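Putative carbohydrate-active enzyme (Uncultured organism, PDB 5WH8) probably hydrolyses O-glycosyl bonds of cellulose, this chain being the family 5 glycoside hydrolase domain of a longer multi-modular protein. Local coordinates at residues E48-I60 against W293-L307. Residues are numbered along the deposited sequence; the frame is centred on the assembly and turned at random.
Sequences EASLTALVKDWNI and WNMVSESGQYIKRKL. With EDO (1,2-ethanediol), chain E; EDO (1,2-ethanediol), chain I.
Asn-294 ND2 donates to Asp-57 OD2 over 2.9 Å in a nearly straight bond (166°). It meets the oxygen from above the carboxylate plane. Nearby, Trp-58 NE1 gives its hydrogen to Trp-293 O at 3.0 Å, in a more bent bond (139°). These bonds tie the turn after helix 48-56 to the loop leading into helix 298-307, the first and last helices of the outer layer of a (beta/alpha)8 TIM barrel, the fold of glycoside hydrolase family 5. The contact closes the helical layer where strands 32-36 and 268-273 pair.

Lys-304 NZ donates to the other end of the amide, Asn-294 OD1, at 2.8 Å. The lysine runs extended, with CG anti to the backbone N (chi1 -168°), and crosses the Trp-58 indole at about a right angle. Lys-304 CD sits over the face of the five-membered ring in a CH-pi contact, and NZ adds an off-centre cation-pi interaction. Leu-54 CD2 covers the opposite face. Val-296 CG1 packs 3.5 Å from Trp-58 CZ2, and Phe-273 meets the indole edge-to-face.

Trp-293 lies flat against the start of helix 48-56. Ser-50 CB stands over the centre of its ring system, and Ser-50 CA makes a CH-pi contact with the five-membered ring. Ser-50 OG is turned to the backbone just before the helix, bonding with Cys-45 O and Thr-47 N. Ala-53 CB touches Trp-293 CB at 3.6 Å.

A water lies 3.0 Å from Asn-59 OD1 and 2.7 Å from Lys-304 O, bridging the two segments. Leu-307 CB packs on Trp-58 O, and Leu-307 CD1 lies at the edge of the indole, near its plane. Ile-60 runs beside Leu-307, with Ile-60 CG2 3.9 Å from Leu-307 CD1.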
loop_
_atom_site.group_PDB
_atom_site.type_symbol
_atom_site.label_atom_id
_atom_site.label_comp_id
_atom_site.label_asym_id
_atom_site.label_seq_id
_atom_site.Cartn_x
_atom_site.Cartn_y
_atom_site.Cartn_z
ATOM N N GLU A 48 -16.415 -7.638 -4.838
ATOM C CA GLU A 48 -16.580 -6.856 -6.041
ATOM C C GLU A 48 -17.455 -5.646 -5.748
ATOM O O GLU A 48 -17.156 -4.535 -6.196
ATOM C CB GLU A 48 -17.168 -7.696 -7.177
ATOM C CG GLU A 48 -17.193 -6.893 -8.475
ATOM C CD GLU A 48 -17.478 -7.715 -9.722
ATOM O OE1 GLU A 48 -17.489 -8.963 -9.642
ATOM O OE2 GLU A 48 -17.684 -7.091 -10.787
ATOM N N ALA A 49 -18.521 -5.834 -4.981
ATOM C CA ALA A 49 -19.405 -4.720 -4.667
ATOM C C ALA A 49 -18.724 -3.618 -3.861
ATOM O O ALA A 49 -18.933 -2.437 -4.126
ATOM C CB ALA A 49 -20.635 -5.219 -3.925
ATOM N N SER A 50 -17.933 -3.977 -2.855
ATOM C CA SER A 50 -17.356 -2.956 -1.993
ATOM C C SER A 50 -16.275 -2.201 -2.741
ATOM O O SER A 50 -16.190 -0.973 -2.651
ATOM C CB SER A 50 -16.805 -3.563 -0.693
ATOM O OG SER A 50 -15.636 -4.341 -0.895
ATOM N N LEU A 51 -15.438 -2.912 -3.494
ATOM C CA LEU A 51 -14.418 -2.213 -4.262
ATOM C C LEU A 51 -15.025 -1.370 -5.395
ATOM O O LEU A 51 -14.519 -0.305 -5.710
ATOM C CB LEU A 51 -13.403 -3.204 -4.824
ATOM C CG LEU A 51 -12.220 -3.572 -3.917
ATOM C CD1 LEU A 51 -11.298 -2.405 -3.783
ATOM C CD2 LEU A 51 -12.659 -4.052 -2.561
ATOM N N THR A 52 -16.144 -1.806 -5.972
ATOM C CA THR A 52 -16.841 -0.984 -6.960
ATOM C C THR A 52 -17.290 0.348 -6.325
ATOM O O THR A 52 -17.130 1.405 -6.932
ATOM C CB THR A 52 -18.058 -1.746 -7.588
ATOM O OG1 THR A 52 -17.592 -2.833 -8.375
ATOM C CG2 THR A 52 -18.850 -0.840 -8.504
ATOM N N ALA A 53 -17.811 0.303 -5.098
ATOM C CA ALA A 53 -18.189 1.531 -4.390
ATOM C C ALA A 53 -16.965 2.400 -4.109
ATOM O O ALA A 53 -17.022 3.622 -4.246
ATOM C CB ALA A 53 -18.929 1.203 -3.066
ATOM N N LEU A 54 -15.854 1.787 -3.697
ATOM C CA LEU A 54 -14.647 2.563 -3.456
ATOM C C LEU A 54 -14.204 3.320 -4.711
ATOM O O LEU A 54 -13.760 4.475 -4.644
ATOM C CB LEU A 54 -13.523 1.662 -2.954
ATOM C CG LEU A 54 -13.584 1.355 -1.451
ATOM C CD1 LEU A 54 -12.652 0.214 -1.134
ATOM C CD2 LEU A 54 -13.203 2.589 -0.663
ATOM N N VAL A 55 -14.276 2.666 -5.861
ATOM C CA VAL A 55 -13.833 3.299 -7.106
ATOM C C VAL A 55 -14.828 4.337 -7.603
ATOM O O VAL A 55 -14.449 5.491 -7.870
ATOM C CB VAL A 55 -13.580 2.222 -8.180
ATOM C CG1 VAL A 55 -13.219 2.852 -9.524
ATOM C CG2 VAL A 55 -12.458 1.292 -7.730
ATOM N N LYS A 56 -16.094 3.946 -7.712
ATOM C CA LYS A 56 -17.099 4.841 -8.284
ATOM C C LYS A 56 -17.552 5.963 -7.353
ATOM O O LYS A 56 -17.858 7.063 -7.839
ATOM C CB LYS A 56 -18.333 4.048 -8.730
ATOM C CG LYS A 56 -18.058 2.970 -9.767
ATOM C CD LYS A 56 -17.411 3.481 -11.061
ATOM C CE LYS A 56 -18.355 4.341 -11.889
ATOM N NZ LYS A 56 -17.722 4.758 -13.175
ATOM N N ASP A 57 -17.624 5.695 -6.049
ATOM C CA ASP A 57 -18.117 6.665 -5.064
ATOM C C ASP A 57 -17.029 7.366 -4.239
ATOM O O ASP A 57 -17.165 8.542 -3.924
ATOM C CB ASP A 57 -19.091 5.989 -4.082
ATOM C CG ASP A 57 -20.221 5.232 -4.777
ATOM O OD1 ASP A 57 -20.688 5.677 -5.852
ATOM O OD2 ASP A 57 -20.656 4.204 -4.229
ATOM N N TRP A 58 -15.968 6.664 -3.844
ATOM C CA TRP A 58 -14.904 7.325 -3.083
ATOM C C TRP A 58 -13.776 7.833 -3.999
ATOM O O TRP A 58 -12.901 8.538 -3.524
ATOM C CB TRP A 58 -14.278 6.407 -2.016
ATOM C CG TRP A 58 -15.144 5.816 -0.927
ATOM C CD1 TRP A 58 -16.430 5.339 -1.022
ATOM C CD2 TRP A 58 -14.740 5.609 0.427
ATOM N NE1 TRP A 58 -16.833 4.838 0.195
ATOM C CE2 TRP A 58 -15.815 5.000 1.102
ATOM C CE3 TRP A 58 -13.563 5.873 1.137
ATOM C CZ2 TRP A 58 -15.751 4.650 2.443
ATOM C CZ3 TRP A 58 -13.495 5.530 2.455
ATOM C CH2 TRP A 58 -14.582 4.921 3.111
ATOM N N ASN A 59 -13.767 7.435 -5.272
ATOM C CA ASN A 59 -12.782 7.923 -6.241
ATOM C C ASN A 59 -11.345 7.474 -5.930
ATOM O O ASN A 59 -10.393 8.212 -6.191
ATOM C CB ASN A 59 -12.837 9.454 -6.331
ATOM C CG ASN A 59 -14.248 9.969 -6.529
ATOM O OD1 ASN A 59 -14.812 10.651 -5.665
ATOM N ND2 ASN A 59 -14.833 9.630 -7.664
ATOM N N ILE A 60 -11.166 6.263 -5.397
ATOM C CA ILE A 60 -9.807 5.812 -5.092
ATOM C C ILE A 60 -9.043 5.485 -6.371
ATOM O O ILE A 60 -9.647 5.127 -7.390
ATOM C CB ILE A 60 -9.745 4.564 -4.156
ATOM C CG1 ILE A 60 -10.295 3.274 -4.796
ATOM C CG2 ILE A 60 -10.430 4.865 -2.812
ATOM C CD1 ILE A 60 -9.957 2.009 -4.009
ATOM N N TRP A 293 -21.512 0.734 1.668
ATOM C CA TRP A 293 -20.088 1.013 1.643
ATOM C C TRP A 293 -19.771 2.500 1.680
ATOM O O TRP A 293 -18.598 2.874 1.654
ATOM C CB TRP A 293 -19.486 0.356 0.394
ATOM C CG TRP A 293 -19.834 -1.097 0.325
ATOM C CD1 TRP A 293 -20.590 -1.730 -0.641
ATOM C CD2 TRP A 293 -19.462 -2.099 1.268
ATOM N NE1 TRP A 293 -20.699 -3.069 -0.339
ATOM C CE2 TRP A 293 -20.020 -3.322 0.825
ATOM C CE3 TRP A 293 -18.720 -2.088 2.449
ATOM C CZ2 TRP A 293 -19.863 -4.514 1.542
ATOM C CZ3 TRP A 293 -18.548 -3.286 3.157
ATOM C CH2 TRP A 293 -19.121 -4.480 2.690
ATOM N N ASN A 294 -20.798 3.343 1.789
ATOM C CA ASN A 294 -20.615 4.779 1.935
ATOM C C ASN A 294 -21.054 5.280 3.324
ATOM O O ASN A 294 -21.084 6.487 3.587
ATOM C CB ASN A 294 -21.365 5.515 0.823
ATOM C CG ASN A 294 -20.721 5.306 -0.538
ATOM O OD1 ASN A 294 -19.636 5.800 -0.790
ATOM N ND2 ASN A 294 -21.383 4.566 -1.412
ATOM N N MET A 295 -21.380 4.352 4.216
ATOM C CA MET A 295 -21.728 4.695 5.602
ATOM C C MET A 295 -20.454 4.934 6.413
ATOM O O MET A 295 -20.013 4.074 7.186
ATOM C CB MET A 295 -22.565 3.596 6.237
ATOM C CG MET A 295 -23.170 3.996 7.575
ATOM S SD MET A 295 -24.398 5.330 7.475
ATOM C CE MET A 295 -25.855 4.374 7.017
ATOM N N VAL A 296 -19.867 6.108 6.197
ATOM C CA VAL A 296 -18.534 6.432 6.708
ATOM C C VAL A 296 -18.548 6.921 8.154
ATOM O O VAL A 296 -19.515 7.528 8.622
ATOM C CB VAL A 296 -17.840 7.506 5.851
ATOM C CG1 VAL A 296 -17.450 6.925 4.488
ATOM C CG2 VAL A 296 -18.701 8.732 5.672
ATOM N N SER A 297 -17.453 6.631 8.841
ATOM C CA SER A 297 -17.128 7.191 10.139
ATOM C C SER A 297 -16.641 8.637 10.010
ATOM O O SER A 297 -16.510 9.146 8.899
ATOM C CB SER A 297 -16.023 6.362 10.786
ATOM O OG SER A 297 -14.840 6.481 10.006
ATOM N N GLU A 298 -16.311 9.260 11.146
ATOM C CA GLU A 298 -15.750 10.610 11.111
ATOM C C GLU A 298 -14.433 10.610 10.302
ATOM O O GLU A 298 -14.215 11.473 9.434
ATOM C CB GLU A 298 -15.534 11.137 12.533
ATOM C CG GLU A 298 -15.030 12.558 12.600
ATOM C CD GLU A 298 -14.821 13.061 14.035
ATOM O OE1 GLU A 298 -14.879 12.249 14.980
ATOM O OE2 GLU A 298 -14.609 14.279 14.208
ATOM N N SER A 299 -13.561 9.636 10.577
ATOM C CA SER A 299 -12.310 9.514 9.813
ATOM C C SER A 299 -12.566 9.196 8.327
ATOM O O SER A 299 -11.954 9.797 7.437
ATOM C CB SER A 299 -11.392 8.441 10.437
ATOM O OG SER A 299 -10.127 8.341 9.759
ATOM N N GLY A 300 -13.498 8.290 8.039
ATOM C CA GLY A 300 -13.836 7.971 6.660
ATOM C C GLY A 300 -14.396 9.167 5.875
ATOM O O GLY A 300 -14.143 9.345 4.673
ATOM N N GLN A 301 -15.172 10.002 6.556
ATOM C CA GLN A 301 -15.728 11.200 5.928
ATOM C C GLN A 301 -14.600 12.147 5.502
ATOM O O GLN A 301 -14.603 12.675 4.395
ATOM C CB GLN A 301 -16.718 11.877 6.891
ATOM C CG GLN A 301 -17.315 13.164 6.384
ATOM C CD GLN A 301 -18.366 13.703 7.348
ATOM O OE1 GLN A 301 -19.565 13.747 7.033
ATOM N NE2 GLN A 301 -17.921 14.093 8.537
ATOM N N TYR A 302 -13.627 12.323 6.389
ATOM C CA TYR A 302 -12.487 13.193 6.141
ATOM C C TYR A 302 -11.649 12.668 4.977
ATOM O O TYR A 302 -11.313 13.419 4.059
ATOM C CB TYR A 302 -11.639 13.314 7.417
ATOM C CG TYR A 302 -10.261 13.936 7.232
ATOM C CD1 TYR A 302 -10.072 15.300 7.342
ATOM C CD2 TYR A 302 -9.160 13.145 6.986
ATOM C CE1 TYR A 302 -8.810 15.860 7.201
ATOM C CE2 TYR A 302 -7.891 13.692 6.830
ATOM C CZ TYR A 302 -7.729 15.046 6.927
ATOM O OH TYR A 302 -6.455 15.547 6.757
ATOM N N ILE A 303 -11.359 11.365 4.977
ATOM C CA ILE A 303 -10.574 10.768 3.900
ATOM C C ILE A 303 -11.321 10.762 2.563
ATOM O O ILE A 303 -10.749 11.097 1.530
ATOM C CB ILE A 303 -10.131 9.314 4.304
ATOM C CG1 ILE A 303 -9.241 9.359 5.551
ATOM C CG2 ILE A 303 -9.466 8.586 3.119
ATOM C CD1 ILE A 303 -7.869 10.037 5.344
ATOM N N LYS A 304 -12.604 10.415 2.566
ATOM C CA LYS A 304 -13.398 10.460 1.350
ATOM C C LYS A 304 -13.434 11.867 0.755
ATOM O O LYS A 304 -13.386 12.036 -0.468
ATOM C CB LYS A 304 -14.828 9.961 1.647
ATOM C CG LYS A 304 -15.649 9.707 0.427
ATOM C CD LYS A 304 -16.968 8.992 0.768
ATOM C CE LYS A 304 -17.879 9.145 -0.399
ATOM N NZ LYS A 304 -19.175 8.492 -0.156
ATOM N N ARG A 305 -13.480 12.881 1.614
ATOM C CA ARG A 305 -13.411 14.259 1.143
ATOM C C ARG A 305 -12.045 14.582 0.500
ATOM O O ARG A 305 -12.000 15.239 -0.551
ATOM C CB ARG A 305 -13.713 15.216 2.296
ATOM C CG ARG A 305 -13.895 16.649 1.881
ATOM C CD ARG A 305 -14.746 17.401 2.893
ATOM N NE ARG A 305 -14.881 18.792 2.490
ATOM C CZ ARG A 305 -15.610 19.696 3.133
ATOM N NH1 ARG A 305 -16.283 19.363 4.230
ATOM N NH2 ARG A 305 -15.661 20.938 2.670
ATOM N N LYS A 306 -10.937 14.101 1.084
ATOM C CA LYS A 306 -9.613 14.289 0.450
ATOM C C LYS A 306 -9.517 13.564 -0.909
ATOM O O LYS A 306 -8.933 14.069 -1.873
ATOM C CB LYS A 306 -8.483 13.789 1.348
ATOM C CG LYS A 306 -8.287 14.533 2.679
ATOM C CD LYS A 306 -7.921 16.007 2.461
ATOM C CE LYS A 306 -7.709 16.719 3.809
ATOM N NZ LYS A 306 -7.809 18.176 3.690
ATOM N N LEU A 307 -10.079 12.366 -0.980
ATOM C CA LEU A 307 -10.105 11.590 -2.217
ATOM C C LEU A 307 -10.924 12.236 -3.335
ATOM O O LEU A 307 -10.719 11.918 -4.516
ATOM C CB LEU A 307 -10.662 10.197 -1.932
ATOM C CG LEU A 307 -9.792 9.249 -1.123
ATOM C CD1 LEU A 307 -10.592 8.061 -0.583
ATOM C CD2 LEU A 307 -8.599 8.732 -1.948
HETATM C C1 EDO E . -19.664 10.499 11.083
HETATM O O1 EDO E . -20.885 10.992 11.646
HETATM C C2 EDO E . -19.848 10.328 9.583
HETATM O O2 EDO E . -20.237 11.576 9.018
HETATM C C1 EDO I . -4.756 19.836 3.445
HETATM O O1 EDO I . -5.841 20.753 3.663
HETATM C C2 EDO I . -4.982 18.755 2.373
HETATM O O2 EDO I . -5.866 19.106 1.287
HETATM O O HOH W 1 -14.402 11.000 -2.720
#